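Local coordinates for protein Apc35852 (Geobacillus stearothermophilus, PDB 1U9C) that is of unknown function but belongs to the DJ-1/PfpI family, whose relatives include chaperones and cysteine proteases, at residues Y113-F118 and V136-K141; K148-T153 and G198-G203; S154-E159 and A182-G187. All blocks are in the same frame, centred on the assembly; numbering follows the deposited sequence.

Overall arrangement
After strand 92-95 and the short helix 101-104 the chain forms helix 109-120, whose Tyr113-Phe118 part meets Val136-Lys141 in contact 1; this closes a loop that contains strand 124-127 of the central sheet. The chain then enters contact 2, where Lys148-Thr153 lies against Gly198-Gly203, so strand 151-152 faces the sheet strand 200-203. Contact 3, Ser154-Glu159 with Ala182-Gly187, is nested inside that second loop and encloses helix 173-179. Contacts 2 and 3 touch through the two-stranded parallel sheet of 151-152 and 183-184, with Lys150 O 2.9 Å from Asn183 N, whereas contact 1 precedes both and stands apart, its centre about 14 Å from that of contact 2.

Contact 1 of 3, residues Y113-F118 and V136-K141; sequences YVLQQF and VNATYK
Gln116, on helix 109-120 of this DJ-1/PfpI α/β fold, hydrogen-bonds through its side-chain amide to the irregular loop that follows strand 124-127. Three kinds of interaction join the segments. The polar one is a cross-segment hydrogen bond: Gln116 NE2 donates to Thr139 O at 2.8 Å, with an N-H...O angle of 150°. The oxygen lies near the plane of the glutamine amide, yet the donor stands well above the carbonyl plane of Thr139, so the bond does not follow a lone pair. CG of Gln116 is anti to its backbone N (chi1 175°) and the chain runs on extended, which carries the amide along the loop backbone and brings Gln116 CG to 3.1 Å from Thr139 O. The apolar part is slight: Leu115 CB meets Ala138 CB at 4.1 Å, while Leu115 also packs on Ile93 of the sheet. At the exposed side Lys141, bent at its second and third torsions, curls past the other end of the amide, and Gln116 OE1 lies 3.6 Å from Lys141 CE. Within the loop, Thr139 turns its hydroxyl onto the next residue, OG1 donating to Tyr140 O at 3.0 Å.

Contact 2 of 3, residues K148-T153 and G198-G203; sequences KGKTVT and GNLITG
Strand 200-203 of the central sheet in this DJ-1/PfpI fold is met here by the short strand 151-152, which belongs to a separate two-stranded sheet with 183-184. The touching parts run in nearly the same direction, 15° apart, but side chains and two waters join them in place of a backbone-to-backbone pairing. Thr202 supplies the direct link: Thr153 N donates to Thr202 OG1 at 2.9 Å, almost straight at 169°. A chi1 of 48° puts that hydroxyl between its own backbone N and carbonyl carbon, facing the other strand, where a water donates hydrogen bonds to Thr151 O and Leu200 O while accepting one from Thr202 OG1 at 2.7 Å. A valine in place of Thr202 would probably leave Thr153 N without its acceptor and the water without its donor. Thr153 OG1 turns to Val185 O instead, and Thr153 CG2 rests 3.5 Å from Gly203 C. Apolar packing centres on Leu200, whose CD2 branch approaches Val152 CG1 obliquely at 3.7 Å and also reaches Lys150 CB. The lysine chain, bent at three successive torsions, folds back over the leucine, so that Lys150 NZ lies 3.7 Å from Leu200 CB. From there Lys150 NZ donates to a second water at 2.7 Å, which also accepts from Asn199 N at 3.1 Å.

Contact 3 of 3, residues S154-E159 and A182-G187; sequences SFTDEE and ANFVRG
Arg186 crosses both Thr156 and Glu158 at about a right angle, and its guanidinium meets each in a different way. Glu158 comes to the edge: Arg186 NH1 and NH2 grip the single oxygen Glu158 OE1 end-on, each at 3.1 Å, in a salt bridge. That oxygen lies near the guanidinium plane, although the carboxylate is turned 45° against it. Thr156 comes over one face, its methyl CG2 standing 3.4 Å above the guanidinium plane toward the rim and 3.7 Å from Arg186 CD. A second grip, side-on, has Arg186 NE and NH2 donating to Gly187 O, both from the same face of that carbonyl. Two oxygens near its plane thus fix the group's rotation. A chi1 of -167° swings the Phe184 ring away from its own backbone N, with its edge toward the other segment: Ser154 OG lies near the ring plane, 3.3 Å from Phe184 CE1, and Thr156 CG2 sits near the plane at another part of the rim, beside CE2. The hydroxyl of Ser154 donates to Phe155 O. Within 154-159, Glu159 N donates to Thr156 OG1 at 3.1 Å, and Glu159 OE1 accepts from Thr156 N at 2.9 Å; this reciprocal pair is the capping box that starts helix 157-163.

Contact 1 of 3, residues Y113-F118 and V136-K141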
loop_
_atom_site.group_PDB
_atom_site.type_symbol
_atom_site.label_atom_id
_atom_site.label_comp_id
_atom_site.label_asym_id
_atom_site.label_seq_id
_atom_site.Cartn_x
_atom_site.Cartn_y
_atom_site.Cartn_z
ATOM N N TYR A 113 -9.655 10.402 -3.173
ATOM C CA TYR A 113 -11.078 10.352 -2.901
ATOM C C TYR A 113 -11.496 9.044 -2.234
ATOM O O TYR A 113 -12.214 9.016 -1.257
ATOM C CB TYR A 113 -11.838 10.502 -4.213
ATOM C CG TYR A 113 -13.319 10.472 -3.981
ATOM C CD1 TYR A 113 -14.011 11.640 -3.696
ATOM C CD2 TYR A 113 -14.029 9.304 -4.068
ATOM C CE1 TYR A 113 -15.381 11.621 -3.476
ATOM C CE2 TYR A 113 -15.389 9.269 -3.820
ATOM C CZ TYR A 113 -16.058 10.434 -3.544
ATOM O OH TYR A 113 -17.428 10.389 -3.323
ATOM N N VAL A 114 -11.008 7.917 -2.736
ATOM C CA VAL A 114 -11.227 6.627 -2.130
ATOM C C VAL A 114 -10.711 6.578 -0.715
ATOM O O VAL A 114 -11.479 6.162 0.180
ATOM C CB VAL A 114 -10.621 5.526 -3.032
ATOM C CG1 VAL A 114 -10.678 4.222 -2.318
ATOM C CG2 VAL A 114 -11.393 5.422 -4.338
ATOM N N LEU A 115 -9.488 6.994 -0.425
ATOM C CA LEU A 115 -8.928 6.905 0.914
ATOM C C LEU A 115 -9.739 7.824 1.838
ATOM O O LEU A 115 -9.977 7.452 2.984
ATOM C CB LEU A 115 -7.466 7.305 0.918
ATOM C CG LEU A 115 -6.539 6.255 0.320
ATOM C CD1 LEU A 115 -5.215 6.836 0.012
ATOM C CD2 LEU A 115 -6.398 5.047 1.244
ATOM N N GLN A 116 -10.147 8.982 1.356
ATOM C CA GLN A 116 -10.990 9.863 2.188
ATOM C C GLN A 116 -12.252 9.170 2.632
ATOM O O GLN A 116 -12.652 9.249 3.832
ATOM C CB GLN A 116 -11.337 11.116 1.405
ATOM C CG GLN A 116 -12.334 12.083 2.120
ATOM C CD GLN A 116 -12.441 13.410 1.460
ATOM O OE1 GLN A 116 -13.498 13.790 0.936
ATOM N NE2 GLN A 116 -11.371 14.166 1.519
ATOM N N GLN A 117 -12.924 8.488 1.716
ATOM C CA GLN A 117 -14.152 7.815 2.097
ATOM C C GLN A 117 -13.919 6.671 3.058
ATOM O O GLN A 117 -14.692 6.460 4.028
ATOM C CB GLN A 117 -14.895 7.333 0.867
ATOM C CG GLN A 117 -15.363 8.442 0.036
ATOM C CD GLN A 117 -16.450 9.277 0.724
ATOM O OE1 GLN A 117 -17.433 8.709 1.164
ATOM N NE2 GLN A 117 -16.233 10.549 0.853
ATOM N N PHE A 118 -12.892 5.853 2.808
ATOM C CA PHE A 118 -12.550 4.816 3.773
ATOM C C PHE A 118 -12.323 5.386 5.162
ATOM O O PHE A 118 -12.794 4.822 6.158
ATOM C CB PHE A 118 -11.322 3.985 3.331
ATOM C CG PHE A 118 -11.667 2.830 2.391
ATOM C CD1 PHE A 118 -11.963 3.090 1.072
ATOM C CD2 PHE A 118 -11.611 1.554 2.793
ATOM C CE1 PHE A 118 -12.205 2.033 0.182
ATOM C CE2 PHE A 118 -11.896 0.491 1.908
ATOM C CZ PHE A 118 -12.159 0.769 0.607
ATOM N N VAL A 136 -0.161 10.552 1.513
ATOM C CA VAL A 136 0.561 11.799 1.826
ATOM C C VAL A 136 -0.329 13.039 1.674
ATOM O O VAL A 136 -0.221 13.985 2.480
ATOM C CB VAL A 136 1.879 11.880 0.995
ATOM C CG1 VAL A 136 2.402 13.289 0.875
ATOM C CG2 VAL A 136 2.900 10.948 1.660
ATOM N N ASN A 137 -1.198 13.046 0.661
ATOM C CA ASN A 137 -2.094 14.162 0.356
ATOM C C ASN A 137 -3.583 13.772 0.449
ATOM O O ASN A 137 -4.439 14.470 -0.108
ATOM C CB ASN A 137 -1.785 14.694 -1.033
ATOM C CG ASN A 137 -0.331 15.110 -1.183
ATOM O OD1 ASN A 137 0.190 15.857 -0.353
ATOM N ND2 ASN A 137 0.309 14.721 -2.289
ATOM N N ALA A 138 -3.874 12.725 1.224
ATOM C CA ALA A 138 -5.243 12.251 1.479
ATOM C C ALA A 138 -5.750 12.830 2.813
ATOM O O ALA A 138 -4.971 13.011 3.754
ATOM C CB ALA A 138 -5.310 10.754 1.538
ATOM N N THR A 139 -7.027 13.193 2.839
ATOM C CA THR A 139 -7.589 13.948 3.974
ATOM C C THR A 139 -8.992 13.510 4.232
ATOM O O THR A 139 -9.655 12.919 3.395
ATOM C CB THR A 139 -7.642 15.479 3.714
ATOM O OG1 THR A 139 -8.548 15.758 2.637
ATOM C CG2 THR A 139 -6.294 16.109 3.260
ATOM N N TYR A 140 -9.465 13.822 5.441
ATOM C CA TYR A 140 -10.891 13.757 5.757
ATOM C C TYR A 140 -11.579 14.872 4.977
ATOM O O TYR A 140 -10.921 15.754 4.424
ATOM C CB TYR A 140 -11.127 13.958 7.266
ATOM C CG TYR A 140 -10.702 12.776 8.081
ATOM C CD1 TYR A 140 -11.565 11.726 8.257
ATOM C CD2 TYR A 140 -9.435 12.707 8.667
ATOM C CE1 TYR A 140 -11.182 10.597 8.980
ATOM C CE2 TYR A 140 -9.044 11.599 9.389
ATOM C CZ TYR A 140 -9.909 10.550 9.535
ATOM O OH TYR A 140 -9.532 9.475 10.269
ATOM N N LYS A 141 -12.906 14.834 4.915
ATOM C CA LYS A 141 -13.682 15.865 4.194
ATOM C C LYS A 141 -13.329 17.278 4.632
ATOM O O LYS A 141 -13.303 18.210 3.810
ATOM C CB LYS A 141 -15.183 15.668 4.421
ATOM C CG LYS A 141 -15.924 14.935 3.298
ATOM C CD LYS A 141 -16.722 15.923 2.405
ATOM C CE LYS A 141 -15.862 16.436 1.250
ATOM N NZ LYS A 141 -16.654 16.888 0.061
#

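Contact 2 of 3, residues K148-T153 and G198-G203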
loop_
_atom_site.group_PDB
_atom_site.type_symbol
_atom_site.label_atom_id
_atom_site.label_comp_id
_atom_site.label_asym_id
_atom_site.label_seq_id
_atom_site.Cartn_x
_atom_site.Cartn_y
_atom_site.Cartn_z
ATOM N N LYS A 148 -2.574 12.546 10.367
ATOM C CA LYS A 148 -2.308 13.473 11.453
ATOM C C LYS A 148 -2.593 12.876 12.821
ATOM O O LYS A 148 -3.703 12.426 13.086
ATOM C CB LYS A 148 -3.094 14.786 11.257
ATOM C CG LYS A 148 -3.020 15.755 12.423
ATOM C CD LYS A 148 -3.531 17.142 12.063
ATOM C CE LYS A 148 -3.492 18.097 13.277
ATOM N NZ LYS A 148 -3.578 19.550 12.919
ATOM N N GLY A 149 -1.575 12.873 13.687
ATOM C CA GLY A 149 -1.703 12.336 15.049
ATOM C C GLY A 149 -1.722 10.825 15.146
ATOM O O GLY A 149 -1.935 10.263 16.219
ATOM N N LYS A 150 -1.473 10.173 14.023
ATOM C CA LYS A 150 -1.514 8.711 13.968
ATOM C C LYS A 150 -0.113 8.107 13.967
ATOM O O LYS A 150 0.808 8.692 13.385
ATOM C CB LYS A 150 -2.223 8.251 12.695
ATOM C CG LYS A 150 -3.680 8.677 12.552
ATOM C CD LYS A 150 -4.558 8.087 13.633
ATOM C CE LYS A 150 -4.854 6.616 13.367
ATOM N NZ LYS A 150 -6.005 6.466 12.440
ATOM N N THR A 151 0.032 6.936 14.582
ATOM C CA THR A 151 1.273 6.186 14.612
ATOM C C THR A 151 1.369 5.422 13.285
ATOM O O THR A 151 0.505 4.609 12.981
ATOM C CB THR A 151 1.298 5.192 15.771
ATOM O OG1 THR A 151 1.270 5.915 17.016
ATOM C CG2 THR A 151 2.628 4.417 15.802
ATOM N N VAL A 152 2.431 5.653 12.531
ATOM C CA VAL A 152 2.622 5.008 11.241
ATOM C C VAL A 152 4.059 4.658 11.008
ATOM O O VAL A 152 4.977 5.254 11.628
ATOM C CB VAL A 152 2.175 5.861 10.086
ATOM C CG1 VAL A 152 0.788 6.358 10.251
ATOM C CG2 VAL A 152 3.146 7.013 9.808
ATOM N N THR A 153 4.249 3.742 10.069
ATOM C CA THR A 153 5.550 3.445 9.515
ATOM C C THR A 153 5.505 3.444 8.010
ATOM O O THR A 153 4.433 3.500 7.407
ATOM C CB THR A 153 6.089 2.137 10.100
ATOM O OG1 THR A 153 7.483 1.985 9.825
ATOM C CG2 THR A 153 5.427 0.895 9.541
ATOM N N GLY A 198 -5.426 1.984 15.623
ATOM C CA GLY A 198 -6.849 1.952 15.326
ATOM C C GLY A 198 -7.083 1.292 14.010
ATOM O O GLY A 198 -6.639 0.157 13.792
ATOM N N ASN A 199 -7.692 2.045 13.108
ATOM C CA ASN A 199 -8.038 1.637 11.747
ATOM C C ASN A 199 -6.937 1.775 10.703
ATOM O O ASN A 199 -7.172 1.407 9.530
ATOM C CB ASN A 199 -9.224 2.429 11.238
ATOM C CG ASN A 199 -10.461 2.248 12.077
ATOM O OD1 ASN A 199 -10.661 1.198 12.688
ATOM N ND2 ASN A 199 -11.283 3.268 12.110
ATOM N N LEU A 200 -5.799 2.347 11.051
ATOM C CA LEU A 200 -4.725 2.589 10.108
ATOM C C LEU A 200 -3.577 1.652 10.433
ATOM O O LEU A 200 -3.002 1.685 11.543
ATOM C CB LEU A 200 -4.265 4.046 10.246
ATOM C CG LEU A 200 -3.193 4.529 9.329
ATOM C CD1 LEU A 200 -3.634 4.393 7.900
ATOM C CD2 LEU A 200 -2.870 6.009 9.610
ATOM N N ILE A 201 -3.231 0.825 9.453
ATOM C CA ILE A 201 -2.217 -0.202 9.635
ATOM C C ILE A 201 -1.132 -0.009 8.567
ATOM O O ILE A 201 -1.457 0.133 7.393
ATOM C CB ILE A 201 -2.918 -1.559 9.454
ATOM C CG1 ILE A 201 -3.880 -1.801 10.618
ATOM C CG2 ILE A 201 -1.906 -2.693 9.371
ATOM C CD1 ILE A 201 -4.843 -2.919 10.419
ATOM N N THR A 202 0.118 -0.002 8.949
ATOM C CA THR A 202 1.212 0.236 8.032
ATOM C C THR A 202 2.343 -0.691 8.321
ATOM O O THR A 202 2.569 -1.115 9.473
ATOM C CB THR A 202 1.681 1.702 8.083
ATOM O OG1 THR A 202 1.878 2.167 9.420
ATOM C CG2 THR A 202 0.658 2.628 7.474
ATOM N N GLY A 203 3.132 -0.958 7.281
ATOM C CA GLY A 203 4.292 -1.854 7.346
ATOM C C GLY A 203 5.479 -1.164 6.693
ATOM O O GLY A 203 5.329 -0.359 5.785
HETATM O O HOH W 1 -8.231 5.051 13.164
HETATM O O HOH W 2 -0.242 2.834 11.034
#

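Contact 3 of 3, residues S154-E159 and A182-G187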
loop_
_atom_site.group_PDB
_atom_site.type_symbol
_atom_site.label_atom_id
_atom_site.label_comp_id
_atom_site.label_asym_id
_atom_site.label_seq_id
_atom_site.Cartn_x
_atom_site.Cartn_y
_atom_site.Cartn_z
ATOM N N SER A 154 6.685 3.375 7.404
ATOM C CA SER A 154 6.837 3.285 5.954
ATOM C C SER A 154 8.266 2.937 5.681
ATOM O O SER A 154 9.090 2.935 6.580
ATOM C CB SER A 154 6.502 4.574 5.211
ATOM O OG SER A 154 7.471 5.622 5.424
ATOM N N PHE A 155 8.601 2.819 4.396
ATOM C CA PHE A 155 9.984 2.744 3.975
ATOM C C PHE A 155 10.679 3.969 4.539
ATOM O O PHE A 155 10.202 5.080 4.423
ATOM C CB PHE A 155 10.059 2.803 2.475
ATOM C CG PHE A 155 11.291 2.208 1.894
ATOM C CD1 PHE A 155 11.474 0.858 1.885
ATOM C CD2 PHE A 155 12.212 3.008 1.259
ATOM C CE1 PHE A 155 12.572 0.319 1.275
ATOM C CE2 PHE A 155 13.310 2.461 0.644
ATOM C CZ PHE A 155 13.475 1.130 0.643
ATOM N N THR A 156 11.798 3.743 5.188
ATOM C CA THR A 156 12.442 4.830 5.908
ATOM C C THR A 156 13.373 5.598 5.016
ATOM O O THR A 156 13.854 5.090 4.003
ATOM C CB THR A 156 13.225 4.300 7.125
ATOM O OG1 THR A 156 14.251 3.389 6.705
ATOM C CG2 THR A 156 12.343 3.552 8.110
ATOM N N ASP A 157 13.665 6.818 5.446
ATOM C CA ASP A 157 14.628 7.650 4.733
ATOM C C ASP A 157 15.981 6.984 4.695
ATOM O O ASP A 157 16.683 7.097 3.703
ATOM C CB ASP A 157 14.785 9.001 5.370
ATOM C CG ASP A 157 13.542 9.848 5.295
ATOM O OD1 ASP A 157 12.589 9.524 4.555
ATOM O OD2 ASP A 157 13.473 10.912 5.964
ATOM N N GLU A 158 16.368 6.315 5.794
ATOM C CA GLU A 158 17.607 5.522 5.829
ATOM C C GLU A 158 17.638 4.396 4.807
ATOM O O GLU A 158 18.620 4.195 4.116
ATOM C CB GLU A 158 17.819 4.908 7.230
ATOM C CG GLU A 158 19.151 4.157 7.370
ATOM C CD GLU A 158 19.263 3.311 8.642
ATOM O OE1 GLU A 158 18.250 3.083 9.338
ATOM O OE2 GLU A 158 20.390 2.873 8.958
ATOM N N GLU A 159 16.537 3.660 4.694
ATOM C CA GLU A 159 16.426 2.613 3.690
ATOM C C GLU A 159 16.489 3.223 2.286
ATOM O O GLU A 159 17.171 2.690 1.432
ATOM C CB GLU A 159 15.141 1.806 3.864
ATOM C CG GLU A 159 15.222 0.780 4.993
ATOM C CD GLU A 159 13.873 0.307 5.531
ATOM O OE1 GLU A 159 12.957 1.147 5.710
ATOM O OE2 GLU A 159 13.747 -0.897 5.852
ATOM N N ALA A 182 2.098 12.893 11.112
ATOM C CA ALA A 182 2.190 11.531 11.636
ATOM C C ALA A 182 3.277 11.395 12.697
ATOM O O ALA A 182 4.291 12.114 12.676
ATOM C CB ALA A 182 2.445 10.553 10.503
ATOM N N ASN A 183 3.018 10.502 13.647
ATOM C CA ASN A 183 4.012 10.070 14.629
ATOM C C ASN A 183 4.658 8.832 14.070
ATOM O O ASN A 183 4.069 7.743 14.104
ATOM C CB ASN A 183 3.356 9.782 15.977
ATOM C CG ASN A 183 2.790 11.017 16.584
ATOM O OD1 ASN A 183 3.435 12.064 16.580
ATOM N ND2 ASN A 183 1.566 10.928 17.093
ATOM N N PHE A 184 5.847 9.008 13.524
ATOM C CA PHE A 184 6.509 7.981 12.761
ATOM C C PHE A 184 7.280 7.072 13.692
ATOM O O PHE A 184 7.895 7.525 14.668
ATOM C CB PHE A 184 7.451 8.608 11.729
ATOM C CG PHE A 184 7.944 7.638 10.700
ATOM C CD1 PHE A 184 7.225 7.399 9.537
ATOM C CD2 PHE A 184 9.080 6.895 10.935
ATOM C CE1 PHE A 184 7.683 6.475 8.598
ATOM C CE2 PHE A 184 9.517 5.969 10.022
ATOM C CZ PHE A 184 8.819 5.759 8.849
ATOM N N VAL A 185 7.257 5.791 13.365
ATOM C CA VAL A 185 7.966 4.789 14.118
ATOM C C VAL A 185 8.458 3.729 13.134
ATOM O O VAL A 185 7.932 3.580 12.007
ATOM C CB VAL A 185 7.054 4.220 15.223
ATOM C CG1 VAL A 185 5.970 3.349 14.633
ATOM C CG2 VAL A 185 7.868 3.523 16.314
ATOM N N ARG A 186 9.512 3.031 13.530
ATOM C CA ARG A 186 10.120 2.047 12.676
ATOM C C ARG A 186 10.899 1.028 13.460
ATOM O O ARG A 186 11.058 1.152 14.674
ATOM C CB ARG A 186 11.032 2.759 11.672
ATOM C CG ARG A 186 11.833 3.882 12.335
ATOM C CD ARG A 186 13.071 4.194 11.638
ATOM N NE ARG A 186 13.900 3.015 11.434
ATOM C CZ ARG A 186 15.017 3.029 10.716
ATOM N NH1 ARG A 186 15.431 4.150 10.136
ATOM N NH2 ARG A 186 15.710 1.907 10.560
ATOM N N GLY A 187 11.371 0.012 12.756
ATOM C CA GLY A 187 12.248 -0.997 13.289
ATOM C C GLY A 187 13.534 -0.971 12.480
ATOM O O GLY A 187 13.745 -0.109 11.598
#